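Uncharacterized protein (Treponema denticola ATCC 35404, PDB 6QNM) probably binds oxygen at a di-iron centre held in a metallo-beta-lactamase-type fold, although its cellular role remains uncharacterised. Local coordinates at residues Phe146-Gly151 against Val197-Ser202. Sequence-based numbering, arbitrary orientation.
Sequences FMHSPG and VRYMAS
The ring of Y199 turns its edge toward one face of the H148 imidazole in a T-shaped pair, CD2 of Y199 standing 3.5 Å from CD2 of H148, with the planes inclined at 61°. P150 CA lies over one face of the F146 ring. These groups belong to a metallo-beta-lactamase-type fold, in which the loop between strands 138-143 and 153-157, turning through a cis peptide between M147 and H148, meets the C-terminal end of helix 185-199 and the short link to helix 203-215. With H148 CG lodged between the backbone N and the carbonyl carbon (chi1 55°), the imidazole comes abreast of the Y199 side chain, both projecting in the same direction. P150 of the second subunit packs on H148, and L105 of that subunit on Y199, which places the aromatic pair at the dimer interface. Further along the contact, the M147 and M200 chains run roughly perpendicular, M200 SD resting 3.5 Å from M147 CB; V206 of helix 203-215 touches both methionines. A201, just past the helix end, closes the contact, its CB 3.8 Å from F146 CB. Its N donates to F146 O at 3.2 Å, nearly in line with the carbonyl bond (C=O...N 165°).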
# COMPACT_ATOMS: atom_id res chain seq x y z
N PHE A 146 -4.78 5.70 -7.73
CA PHE A 146 -3.44 5.75 -8.30
C PHE A 146 -2.68 7.01 -7.87
O PHE A 146 -1.78 7.48 -8.58
CB PHE A 146 -3.48 5.62 -9.82
CG PHE A 146 -4.02 4.30 -10.29
CD1 PHE A 146 -3.25 3.15 -10.19
CD2 PHE A 146 -5.31 4.20 -10.78
CE1 PHE A 146 -3.75 1.93 -10.59
CE2 PHE A 146 -5.81 2.98 -11.20
CZ PHE A 146 -5.03 1.84 -11.10
N MET A 147 -3.02 7.55 -6.71
CA MET A 147 -2.30 8.68 -6.13
C MET A 147 -2.06 8.48 -4.63
O MET A 147 -2.44 9.30 -3.80
CB MET A 147 -3.06 9.98 -6.39
CG MET A 147 -3.10 10.40 -7.85
SD MET A 147 -4.29 11.70 -8.18
CE MET A 147 -3.68 13.00 -7.12
N HIS A 148 -1.37 7.40 -4.24
CA HIS A 148 -0.68 6.48 -5.13
C HIS A 148 -1.36 5.11 -5.22
O HIS A 148 -1.09 4.34 -6.15
CB HIS A 148 0.76 6.29 -4.64
CG HIS A 148 0.86 5.86 -3.21
ND1 HIS A 148 0.70 4.54 -2.82
CD2 HIS A 148 1.10 6.56 -2.08
CE1 HIS A 148 0.85 4.46 -1.51
NE2 HIS A 148 1.09 5.67 -1.04
N SER A 149 -2.23 4.81 -4.27
CA SER A 149 -2.81 3.47 -4.21
C SER A 149 -3.87 3.30 -5.30
O SER A 149 -4.57 4.26 -5.64
CB SER A 149 -3.42 3.22 -2.83
OG SER A 149 -4.17 2.02 -2.80
N PRO A 150 -4.00 2.11 -5.88
CA PRO A 150 -5.01 1.92 -6.94
C PRO A 150 -6.43 2.10 -6.44
O PRO A 150 -7.32 2.42 -7.25
CB PRO A 150 -4.76 0.47 -7.41
CG PRO A 150 -4.03 -0.18 -6.29
CD PRO A 150 -3.20 0.89 -5.66
N GLY A 151 -6.68 1.92 -5.14
CA GLY A 151 -7.98 2.18 -4.56
C GLY A 151 -7.86 3.18 -3.43
O GLY A 151 -7.46 2.83 -2.32
N VAL A 197 6.48 13.26 -7.01
CA VAL A 197 7.11 12.88 -8.27
C VAL A 197 7.30 11.37 -8.34
O VAL A 197 7.15 10.75 -9.40
CB VAL A 197 8.44 13.64 -8.45
CG1 VAL A 197 9.26 13.04 -9.58
CG2 VAL A 197 8.17 15.11 -8.71
N ARG A 198 7.60 10.74 -7.20
CA ARG A 198 7.90 9.32 -7.18
C ARG A 198 6.67 8.45 -6.95
O ARG A 198 6.61 7.33 -7.47
CB ARG A 198 8.96 9.02 -6.11
CG ARG A 198 9.38 7.55 -6.01
CD ARG A 198 9.86 6.99 -7.35
NE ARG A 198 10.19 5.56 -7.26
CZ ARG A 198 9.30 4.57 -7.40
NH1 ARG A 198 8.03 4.85 -7.63
NH2 ARG A 198 9.70 3.31 -7.30
N TYR A 199 5.68 8.94 -6.19
CA TYR A 199 4.54 8.12 -5.79
C TYR A 199 3.29 8.30 -6.65
O TYR A 199 2.58 7.32 -6.89
CB TYR A 199 4.16 8.40 -4.33
CG TYR A 199 5.04 7.71 -3.31
CD1 TYR A 199 6.35 8.12 -3.10
CD2 TYR A 199 4.56 6.65 -2.56
CE1 TYR A 199 7.15 7.49 -2.16
CE2 TYR A 199 5.35 6.02 -1.62
CZ TYR A 199 6.64 6.44 -1.42
OH TYR A 199 7.42 5.81 -0.49
N MET A 200 2.99 9.51 -7.11
CA MET A 200 1.82 9.68 -7.97
C MET A 200 2.08 8.99 -9.31
O MET A 200 3.17 9.07 -9.86
CB MET A 200 1.52 11.16 -8.18
CG MET A 200 1.44 11.98 -6.90
SD MET A 200 -0.03 11.61 -5.94
CE MET A 200 0.69 11.21 -4.35
N ALA A 201 1.04 8.33 -9.84
CA ALA A 201 1.26 7.38 -10.93
C ALA A 201 1.66 8.06 -12.23
O ALA A 201 2.50 7.54 -12.97
CB ALA A 201 0.01 6.52 -11.14
N SER A 202 1.08 9.23 -12.53
CA SER A 202 1.31 9.87 -13.82
C SER A 202 0.65 11.24 -13.81
O SER A 202 -0.26 11.51 -13.03
CB SER A 202 0.74 9.03 -14.97
OG SER A 202 -0.67 8.93 -14.87